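Local coordinates for dihydroneopterin triphosphate diphosphatase (Escherichia coli O157:H7, PDB 5U7H), which probably hydrolyses dihydroneopterin triphosphate to the monophosphate and pyrophosphate for folate biosynthesis, as a magnesium-dependent Nudix hydrolase that can also cleave nucleoside triphosphates such as dATP, at residues V15-D20 / C104-H109; D34-V39 / A130-S135; E60-V65 / Q112-E117. All coordinates share one frame; numbering follows the deposited sequence.

Contact 1: V15-D20 / C104-H109; sequences VIYAQD and CLALPH. With NI (nickel (II) ion), chain I.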
loop_
_atom_site.group_PDB
_atom_site.type_symbol
_atom_site.label_atom_id
_atom_site.label_comp_id
_atom_site.label_asym_id
_atom_site.label_seq_id
_atom_site.Cartn_x
_atom_site.Cartn_y
_atom_site.Cartn_z
ATOM N N VAL A 15 -2.351 1.913 -4.063
ATOM C CA VAL A 15 -3.776 2.076 -3.784
ATOM C C VAL A 15 -4.539 1.132 -4.706
ATOM O O VAL A 15 -4.598 1.348 -5.921
ATOM C CB VAL A 15 -4.242 3.525 -3.973
ATOM C CG1 VAL A 15 -5.709 3.670 -3.522
ATOM C CG2 VAL A 15 -3.358 4.472 -3.211
ATOM N N ILE A 16 -5.131 0.090 -4.134
ATOM C CA ILE A 16 -5.987 -0.831 -4.877
ATOM C C ILE A 16 -7.431 -0.382 -4.711
ATOM O O ILE A 16 -7.870 -0.096 -3.592
ATOM C CB ILE A 16 -5.791 -2.272 -4.390
ATOM C CG1 ILE A 16 -4.373 -2.725 -4.703
ATOM C CG2 ILE A 16 -6.814 -3.204 -5.020
ATOM C CD1 ILE A 16 -4.002 -4.013 -4.039
ATOM N N TYR A 17 -8.165 -0.288 -5.824
ATOM C CA TYR A 17 -9.566 0.114 -5.781
ATOM C C TYR A 17 -10.313 -0.579 -6.913
ATOM O O TYR A 17 -9.708 -1.145 -7.822
ATOM C CB TYR A 17 -9.729 1.640 -5.853
ATOM C CG TYR A 17 -9.353 2.264 -7.178
ATOM C CD1 TYR A 17 -8.026 2.554 -7.479
ATOM C CD2 TYR A 17 -10.325 2.579 -8.123
ATOM C CE1 TYR A 17 -7.674 3.126 -8.687
ATOM C CE2 TYR A 17 -9.983 3.150 -9.341
ATOM C CZ TYR A 17 -8.653 3.423 -9.615
ATOM O OH TYR A 17 -8.294 3.994 -10.813
ATOM N N ALA A 18 -11.642 -0.587 -6.813
ATOM C CA ALA A 18 -12.481 -1.225 -7.819
ATOM C C ALA A 18 -13.039 -0.171 -8.765
ATOM O O ALA A 18 -13.574 0.850 -8.320
ATOM C CB ALA A 18 -13.623 -2.012 -7.183
ATOM N N GLN A 19 -12.951 -0.447 -10.069
ATOM C CA GLN A 19 -13.310 0.559 -11.067
ATOM C C GLN A 19 -14.785 0.945 -10.982
ATOM O O GLN A 19 -15.138 2.115 -11.177
ATOM C CB GLN A 19 -12.965 0.048 -12.467
ATOM C CG GLN A 19 -13.134 1.088 -13.566
ATOM C CD GLN A 19 -12.465 2.415 -13.235
ATOM O OE1 GLN A 19 -13.125 3.450 -13.147
ATOM N NE2 GLN A 19 -11.148 2.388 -13.052
ATOM N N ASP A 20 -15.662 -0.015 -10.672
ATOM C CA ASP A 20 -17.095 0.259 -10.775
ATOM C C ASP A 20 -17.645 0.997 -9.551
ATOM O O ASP A 20 -18.419 1.949 -9.706
ATOM C CB ASP A 20 -17.870 -1.039 -11.023
ATOM C CG ASP A 20 -17.552 -2.124 -10.002
ATOM O OD1 ASP A 20 -16.879 -1.827 -8.987
ATOM O OD2 ASP A 20 -17.988 -3.279 -10.221
ATOM N N CYS A 104 -1.055 2.927 -8.437
ATOM C CA CYS A 104 -2.494 2.706 -8.494
ATOM C C CYS A 104 -2.779 1.358 -9.130
ATOM O O CYS A 104 -2.080 0.948 -10.061
ATOM C CB CYS A 104 -3.193 3.787 -9.316
ATOM S SG CYS A 104 -3.714 5.159 -8.334
ATOM N N LEU A 105 -3.820 0.681 -8.643
ATOM C CA LEU A 105 -4.268 -0.569 -9.248
ATOM C C LEU A 105 -5.788 -0.597 -9.241
ATOM O O LEU A 105 -6.406 -0.777 -8.186
ATOM C CB LEU A 105 -3.708 -1.779 -8.519
ATOM C CG LEU A 105 -4.180 -3.112 -9.089
ATOM C CD1 LEU A 105 -3.737 -3.252 -10.531
ATOM C CD2 LEU A 105 -3.640 -4.265 -8.249
ATOM N N ALA A 106 -6.381 -0.434 -10.418
ATOM C CA ALA A 106 -7.825 -0.487 -10.589
ATOM C C ALA A 106 -8.240 -1.917 -10.913
ATOM O O ALA A 106 -7.847 -2.456 -11.952
ATOM C CB ALA A 106 -8.259 0.463 -11.708
ATOM N N LEU A 107 -9.020 -2.535 -10.022
ATOM C CA LEU A 107 -9.608 -3.805 -10.428
ATOM C C LEU A 107 -10.988 -3.572 -11.039
ATOM O O LEU A 107 -11.649 -2.568 -10.740
ATOM C CB LEU A 107 -9.735 -4.746 -9.232
ATOM C CG LEU A 107 -8.487 -4.898 -8.359
ATOM C CD1 LEU A 107 -8.824 -5.662 -7.109
ATOM C CD2 LEU A 107 -7.386 -5.589 -9.120
ATOM N N PRO A 108 -11.458 -4.479 -11.895
ATOM C CA PRO A 108 -12.787 -4.274 -12.501
ATOM C C PRO A 108 -13.912 -4.217 -11.482
ATOM O O PRO A 108 -14.832 -3.399 -11.625
ATOM C CB PRO A 108 -12.916 -5.474 -13.450
ATOM C CG PRO A 108 -11.896 -6.470 -12.960
ATOM C CD PRO A 108 -10.764 -5.639 -12.480
ATOM N N HIS A 109 -13.852 -5.045 -10.440
ATOM C CA HIS A 109 -14.899 -5.122 -9.434
ATOM C C HIS A 109 -14.257 -5.372 -8.077
ATOM O O HIS A 109 -13.105 -5.813 -7.986
ATOM C CB HIS A 109 -15.916 -6.240 -9.741
ATOM C CG HIS A 109 -16.424 -6.241 -11.155
ATOM N ND1 HIS A 109 -17.407 -5.378 -11.595
ATOM C CD2 HIS A 109 -16.093 -7.008 -12.223
ATOM C CE1 HIS A 109 -17.656 -5.610 -12.873
ATOM N NE2 HIS A 109 -16.868 -6.590 -13.281
HETATM NI NI NI I . -16.874 -7.503 -15.137
#
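Val-15 to Ala-18 and Cys-104 to Leu-107 pair as neighbouring parallel strands in the mixed sheet of the Nudix fold, their short axes 20° apart. The backbone ladder runs Leu-105 N to Val-15 O, Tyr-17 N to Leu-105 O, Leu-107 N to Tyr-17 O and, just past the strand end, Gln-19 N to Leu-107 O at 2.6 Å. On one face of the sheet Ile-16 and Leu-105 lie side by side, with CG1 of Ile-16 3.9 Å from CD2 of Leu-105, while CG2 of Ile-16 reaches CD1 of Leu-107. The other face carries Tyr-17. With chi1 at 68°, CG of Tyr-17 is flanked by both N and C of its own backbone, and the ring is swung over Ala-106, whose CA makes a CH-pi contact with one ring face, 4.2 Å from the centroid. CB of Ala-106 packs at 3.6 Å against the phenol OH of Tyr-17. Beyond the strands, at the exposed end, ND1 of His-109 donates in the ring plane to OD2 of Asp-20 at 2.6 Å, meeting that oxygen from above the carboxylate plane. Farther out, Ile-16 and Leu-105 rest on helix 49-61 through Val-61 and Val-57, whereas Val-15 and Cys-104 meet helix 136-147. The outward partner of the imidazole is a nickel ion, bound by NE2 of His-109 at 2.1 Å.

Contact 2: D34-V39 / A130-S135; sequences DFWQSV and AALTKS
Asp-34 meets Lys-134 at the exposed edge of this contact, where the residues leading into strand 36-42 lie against the turn that follows helix 126-132. The lysine chain runs alongside the backbone, its CD 3.4 Å from O of Asp-34, and bends at chi3 (77°). Its ammonium reaches the Asp-34 carboxylate through a water that donates to OD2 of Asp-34 and accepts from NZ of Lys-134; NZ also forms a salt bridge with Asp-32. A second water ties the backbones together, donating to O of Asp-34 and O of Leu-132 and accepting from N of Trp-36 at 2.7 Å. Phe-35 is buried: its side chain is crossed at a slant by that of Lys-134, whose CD touches CB of Phe-35 at 3.9 Å while its CB only stands over one ring face. OG1 of Thr-133 lies at the ring edge, 3.7 Å from CE1 of Phe-35, and CB of Ser-135 approaches CZ of Phe-35. At Trp-36 the indole receives CD2 of Leu-132 over the face of its five-membered ring, 4.0 Å from the centroid, in a CH-pi contact displaced toward the rim. The carbonyl O of Trp-36 accepts a hydrogen bond from OG1 of Thr-133 at 2.9 Å, nearly along the C=O axis. OG1 of Thr-133 in turn accepts from N of Ser-135 at 3.3 Å, an ST turn that links the strand to the start of the next helix. Ser-135, predicted to bind substrate, is the N-cap of helix 136-147, its OG hydrogen-bonded to N of Asn-138 and to OG of Ser-137. Asn-138 also touches Thr-133 and Gln-37, strand 23-29 lies beside Phe-35 and Trp-36 through Arg-29 and Gln-28, and strand 118-125 supplies Lys-122 to both Trp-36 and Leu-132.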
loop_
_atom_site.group_PDB
_atom_site.type_symbol
_atom_site.label_atom_id
_atom_site.label_comp_id
_atom_site.label_asym_id
_atom_site.label_seq_id
_atom_site.Cartn_x
_atom_site.Cartn_y
_atom_site.Cartn_z
ATOM N N ASP A 34 -4.521 -1.286 14.897
ATOM C CA ASP A 34 -5.300 -0.084 14.629
ATOM C C ASP A 34 -4.927 0.576 13.312
ATOM O O ASP A 34 -5.520 1.599 12.958
ATOM C CB ASP A 34 -5.118 0.921 15.764
ATOM C CG ASP A 34 -5.547 0.361 17.099
ATOM O OD1 ASP A 34 -6.629 -0.279 17.147
ATOM O OD2 ASP A 34 -4.797 0.557 18.086
ATOM N N PHE A 35 -3.957 0.016 12.594
ATOM C CA PHE A 35 -3.416 0.593 11.370
ATOM C C PHE A 35 -4.020 -0.157 10.187
ATOM O O PHE A 35 -3.653 -1.302 9.919
ATOM C CB PHE A 35 -1.889 0.497 11.387
ATOM C CG PHE A 35 -1.190 1.306 10.323
ATOM C CD1 PHE A 35 -1.866 1.798 9.215
ATOM C CD2 PHE A 35 0.169 1.570 10.443
ATOM C CE1 PHE A 35 -1.181 2.543 8.240
ATOM C CE2 PHE A 35 0.845 2.303 9.480
ATOM C CZ PHE A 35 0.165 2.790 8.373
ATOM N N TRP A 36 -4.953 0.487 9.497
ATOM C CA TRP A 36 -5.488 0.002 8.231
ATOM C C TRP A 36 -4.820 0.743 7.077
ATOM O O TRP A 36 -4.590 1.950 7.162
ATOM C CB TRP A 36 -6.997 0.210 8.168
ATOM C CG TRP A 36 -7.741 -0.615 9.162
ATOM C CD1 TRP A 36 -7.860 -0.382 10.505
ATOM C CD2 TRP A 36 -8.473 -1.811 8.893
ATOM N NE1 TRP A 36 -8.629 -1.362 11.087
ATOM C CE2 TRP A 36 -9.016 -2.253 10.122
ATOM C CE3 TRP A 36 -8.734 -2.548 7.732
ATOM C CZ2 TRP A 36 -9.805 -3.402 10.222
ATOM C CZ3 TRP A 36 -9.515 -3.689 7.832
ATOM C CH2 TRP A 36 -10.037 -4.108 9.074
ATOM N N GLN A 37 -4.514 0.021 6.000
ATOM C CA GLN A 37 -3.719 0.592 4.921
ATOM C C GLN A 37 -4.049 -0.053 3.584
ATOM O O GLN A 37 -4.626 -1.140 3.518
ATOM C CB GLN A 37 -2.233 0.400 5.187
ATOM C CG GLN A 37 -1.868 -1.048 5.449
ATOM C CD GLN A 37 -0.370 -1.283 5.384
ATOM O OE1 GLN A 37 0.115 -2.402 5.585
ATOM N NE2 GLN A 37 0.373 -0.219 5.100
ATOM N N SER A 38 -3.651 0.638 2.515
ATOM C CA SER A 38 -3.410 0.006 1.231
ATOM C C SER A 38 -2.163 -0.874 1.321
ATOM O O SER A 38 -1.527 -0.993 2.365
ATOM C CB SER A 38 -3.236 1.069 0.140
ATOM O OG SER A 38 -4.295 2.009 0.141
ATOM N N VAL A 39 -1.781 -1.482 0.203
ATOM C CA VAL A 39 -0.575 -2.306 0.177
ATOM C C VAL A 39 0.656 -1.400 0.243
ATOM O O VAL A 39 0.840 -0.522 -0.604
ATOM C CB VAL A 39 -0.546 -3.191 -1.077
ATOM C CG1 VAL A 39 0.804 -3.829 -1.268
ATOM C CG2 VAL A 39 -1.633 -4.269 -1.001
ATOM N N ALA A 130 -9.769 6.846 3.220
ATOM C CA ALA A 130 -8.856 7.948 3.492
ATOM C C ALA A 130 -8.939 8.405 4.943
ATOM O O ALA A 130 -7.914 8.710 5.564
ATOM C CB ALA A 130 -9.157 9.111 2.550
ATOM N N ALA A 131 -10.148 8.458 5.510
ATOM C CA ALA A 131 -10.260 8.860 6.909
ATOM C C ALA A 131 -9.813 7.766 7.869
ATOM O O ALA A 131 -9.494 8.063 9.024
ATOM C CB ALA A 131 -11.698 9.273 7.242
ATOM N N LEU A 132 -9.790 6.510 7.432
ATOM C CA LEU A 132 -9.490 5.429 8.365
ATOM C C LEU A 132 -7.991 5.271 8.601
ATOM O O LEU A 132 -7.563 5.035 9.736
ATOM C CB LEU A 132 -10.080 4.119 7.852
ATOM C CG LEU A 132 -9.725 2.886 8.692
ATOM C CD1 LEU A 132 -10.156 3.068 10.136
ATOM C CD2 LEU A 132 -10.334 1.625 8.101
ATOM N N THR A 133 -7.178 5.376 7.553
ATOM C CA THR A 133 -5.772 5.023 7.688
ATOM C C THR A 133 -5.032 6.021 8.582
ATOM O O THR A 133 -5.374 7.207 8.648
ATOM C CB THR A 133 -5.119 4.942 6.308
ATOM O OG1 THR A 133 -3.728 4.620 6.445
ATOM C CG2 THR A 133 -5.294 6.266 5.533
ATOM N N LYS A 134 -4.009 5.522 9.292
ATOM C CA LYS A 134 -3.174 6.372 10.134
ATOM C C LYS A 134 -2.052 7.051 9.370
ATOM O O LYS A 134 -1.379 7.915 9.939
ATOM C CB LYS A 134 -2.564 5.558 11.280
ATOM C CG LYS A 134 -3.587 4.908 12.163
ATOM C CD LYS A 134 -2.949 3.843 13.042
ATOM C CE LYS A 134 -2.206 4.450 14.197
ATOM N NZ LYS A 134 -2.055 3.465 15.312
ATOM N N SER A 135 -1.831 6.690 8.112
ATOM C CA SER A 135 -0.697 7.183 7.338
ATOM C C SER A 135 -1.144 8.338 6.449
ATOM O O SER A 135 -2.029 8.160 5.599
ATOM C CB SER A 135 -0.102 6.053 6.500
ATOM O OG SER A 135 0.485 6.548 5.319
HETATM O O HOH W 1 -5.615 3.000 10.350
HETATM O O HOH W 2 -3.004 2.401 17.719
#

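Contact 3: E60-V65 / Q112-E117; sequences EVTIDV and QIVFTE. With NI (nickel (II) ion), chain E; NI (nickel (II) ion), chain F.
The C-terminal end of the Nudix box helix meets the loop before strand 118-125 at the metal site, where Glu-60 and Glu-117, glutamates that by similarity bind magnesium, jointly hold two nickel ions. OE2 of Glu-60 bridges both ions at 2.0 Å, whereas Glu-117 divides its oxygens, OE2 to one nickel and OE1 to the other. The two carboxylates are turned 72° against each other, and their oxygens come close because they share the two ions. Glu-117 reaches the site with CG trans to its own backbone nitrogen (chi1 -171°) and the chain extended beyond it. A water bound to one nickel donates to OE1 of Glu-60 at 2.6 Å. Another water joins the two backbones beside the metal site, donating to O of Glu-60 and accepting from N of Glu-117. Farther along, OG1 of Thr-62 donates to O of Val-114 at 2.6 Å from above the carbonyl plane, and a third water links O of Val-61 with N of Val-114. Val-61 and Ile-113 lie side by side in the apolar part, CG2 of Ile-113 3.6 Å from CB of Val-61. Glu-56 of the same helix and the carbonyl of Thr-40 also bind nickel, Val-61 and Ile-113 both rest on Leu-25 of strand 23-29, and His-118 of strand 118-125 touches Glu-60.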
loop_
_atom_site.group_PDB
_atom_site.type_symbol
_atom_site.label_atom_id
_atom_site.label_comp_id
_atom_site.label_asym_id
_atom_site.label_seq_id
_atom_site.Cartn_x
_atom_site.Cartn_y
_atom_site.Cartn_z
ATOM N N GLU A 60 0.898 -9.837 -0.749
ATOM C CA GLU A 60 -0.014 -9.365 0.285
ATOM C C GLU A 60 -1.490 -9.621 -0.027
ATOM O O GLU A 60 -2.270 -9.839 0.903
ATOM C CB GLU A 60 0.215 -7.878 0.525
ATOM C CG GLU A 60 1.644 -7.595 0.955
ATOM C CD GLU A 60 1.790 -6.329 1.752
ATOM O OE1 GLU A 60 0.784 -5.610 1.894
ATOM O OE2 GLU A 60 2.922 -6.061 2.238
ATOM N N VAL A 61 -1.917 -9.567 -1.289
ATOM C CA VAL A 61 -3.340 -9.775 -1.568
ATOM C C VAL A 61 -3.541 -10.821 -2.656
ATOM O O VAL A 61 -4.641 -10.943 -3.206
ATOM C CB VAL A 61 -4.053 -8.456 -1.934
ATOM C CG1 VAL A 61 -3.981 -7.464 -0.779
ATOM C CG2 VAL A 61 -3.498 -7.842 -3.226
ATOM N N THR A 62 -2.489 -11.579 -2.971
ATOM C CA THR A 62 -2.575 -12.732 -3.876
ATOM C C THR A 62 -3.204 -12.368 -5.219
ATOM O O THR A 62 -4.001 -13.124 -5.780
ATOM C CB THR A 62 -3.354 -13.883 -3.232
ATOM O OG1 THR A 62 -3.098 -13.910 -1.819
ATOM C CG2 THR A 62 -2.942 -15.215 -3.857
ATOM N N ILE A 63 -2.874 -11.187 -5.728
ATOM C CA ILE A 63 -3.306 -10.741 -7.050
ATOM C C ILE A 63 -2.062 -10.674 -7.912
ATOM O O ILE A 63 -1.139 -9.910 -7.615
ATOM C CB ILE A 63 -4.013 -9.377 -7.000
ATOM C CG1 ILE A 63 -5.295 -9.464 -6.164
ATOM C CG2 ILE A 63 -4.310 -8.866 -8.413
ATOM C CD1 ILE A 63 -6.026 -8.125 -5.978
ATOM N N ASP A 64 -2.015 -11.500 -8.951
ATOM C CA ASP A 64 -0.919 -11.484 -9.911
ATOM C C ASP A 64 -1.288 -10.513 -11.024
ATOM O O ASP A 64 -2.233 -10.761 -11.778
ATOM C CB ASP A 64 -0.670 -12.888 -10.460
ATOM C CG ASP A 64 0.608 -12.988 -11.273
ATOM O OD1 ASP A 64 0.975 -11.998 -11.939
ATOM O OD2 ASP A 64 1.248 -14.064 -11.253
ATOM N N VAL A 65 -0.541 -9.418 -11.142
ATOM C CA VAL A 65 -0.929 -8.384 -12.096
ATOM C C VAL A 65 -0.507 -8.746 -13.520
ATOM O O VAL A 65 -1.187 -8.372 -14.483
ATOM C CB VAL A 65 -0.363 -7.022 -11.660
ATOM C CG1 VAL A 65 -1.182 -6.468 -10.506
ATOM C CG2 VAL A 65 1.072 -7.176 -11.238
ATOM N N GLN A 112 -12.937 -10.928 -3.477
ATOM C CA GLN A 112 -12.430 -11.567 -2.275
ATOM C C GLN A 112 -10.913 -11.515 -2.264
ATOM O O GLN A 112 -10.257 -11.741 -3.284
ATOM C CB GLN A 112 -12.894 -13.019 -2.186
ATOM C CG GLN A 112 -14.388 -13.193 -2.385
ATOM C CD GLN A 112 -15.158 -13.152 -1.083
ATOM O OE1 GLN A 112 -15.435 -14.192 -0.479
ATOM N NE2 GLN A 112 -15.517 -11.948 -0.644
ATOM N N ILE A 113 -10.360 -11.227 -1.095
ATOM C CA ILE A 113 -8.927 -11.084 -0.920
ATOM C C ILE A 113 -8.453 -12.199 0.002
ATOM O O ILE A 113 -8.990 -12.370 1.103
ATOM C CB ILE A 113 -8.573 -9.703 -0.350
ATOM C CG1 ILE A 113 -9.211 -8.611 -1.204
ATOM C CG2 ILE A 113 -7.084 -9.516 -0.297
ATOM C CD1 ILE A 113 -8.638 -8.553 -2.599
ATOM N N VAL A 114 -7.466 -12.959 -0.451
ATOM C CA VAL A 114 -6.702 -13.848 0.410
ATOM C C VAL A 114 -5.431 -13.096 0.788
ATOM O O VAL A 114 -4.611 -12.773 -0.078
ATOM C CB VAL A 114 -6.388 -15.178 -0.284
ATOM C CG1 VAL A 114 -5.452 -16.016 0.580
ATOM C CG2 VAL A 114 -7.698 -15.937 -0.603
ATOM N N PHE A 115 -5.270 -12.798 2.074
ATOM C CA PHE A 115 -4.172 -11.959 2.530
ATOM C C PHE A 115 -3.242 -12.755 3.435
ATOM O O PHE A 115 -3.648 -13.738 4.061
ATOM C CB PHE A 115 -4.701 -10.727 3.268
ATOM C CG PHE A 115 -5.718 -11.053 4.309
ATOM C CD1 PHE A 115 -5.320 -11.451 5.577
ATOM C CD2 PHE A 115 -7.072 -10.977 4.019
ATOM C CE1 PHE A 115 -6.257 -11.771 6.541
ATOM C CE2 PHE A 115 -8.014 -11.280 4.977
ATOM C CZ PHE A 115 -7.610 -11.682 6.242
ATOM N N THR A 116 -1.985 -12.305 3.510
ATOM C CA THR A 116 -0.961 -12.981 4.299
ATOM C C THR A 116 -0.296 -12.108 5.359
ATOM O O THR A 116 0.056 -12.622 6.422
ATOM C CB THR A 116 0.130 -13.549 3.381
ATOM O OG1 THR A 116 0.744 -12.480 2.646
ATOM C CG2 THR A 116 -0.470 -14.541 2.405
ATOM N N GLU A 117 -0.120 -10.813 5.107
ATOM C CA GLU A 117 0.570 -9.901 6.018
ATOM C C GLU A 117 -0.380 -9.181 6.975
ATOM O O GLU A 117 0.082 -8.391 7.807
ATOM C CB GLU A 117 1.375 -8.883 5.186
ATOM C CG GLU A 117 2.356 -7.938 5.925
ATOM C CD GLU A 117 3.074 -6.991 4.947
ATOM O OE1 GLU A 117 2.790 -5.745 4.937
ATOM O OE2 GLU A 117 3.917 -7.520 4.173
HETATM NI NI NI E . 4.679 -7.004 2.362
HETATM NI NI NI F . 3.365 -4.436 3.351
HETATM O O HOH W 3 -1.582 -9.306 3.575
HETATM O O HOH W 4 1.517 -3.576 3.313
HETATM O O HOH W 5 -6.832 -12.612 -3.295
HETATM O O HOH W 6 6.528 -7.869 2.548
HETATM O O HOH W 7 4.401 -8.902 1.500
HETATM O O HOH W 8 3.727 -2.969 4.635
#

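Contact 1 pairs two sheet strands through a backbone ladder; its strand side chains are largely buried, its end at Asp-20 and His-109 exposed. Contact 2 joins strand to interhelical turn through water, a threonine hydroxyl and aromatic packing, with Phe-35 and Thr-133 buried, Asp-34 and Lys-134 exposed. Contact 3 uses shared metal ions, bridging waters, a threonine hydroxyl and a small apolar patch; Glu-60, Val-61 and Ile-113 are buried, Thr-62 and Val-114 at the surface. CD1 of Ile-16 lies 3.9 Å from CG2 of Val-39, joining contacts 1 and 2. Contact 3 meets contact 1 where CD1 of Ile-63 lies 3.9 Å from CD1 of Leu-107, and contact 2 where Val-61 packs on Val-39. Contact 1's nickel is single, contact 3's paired.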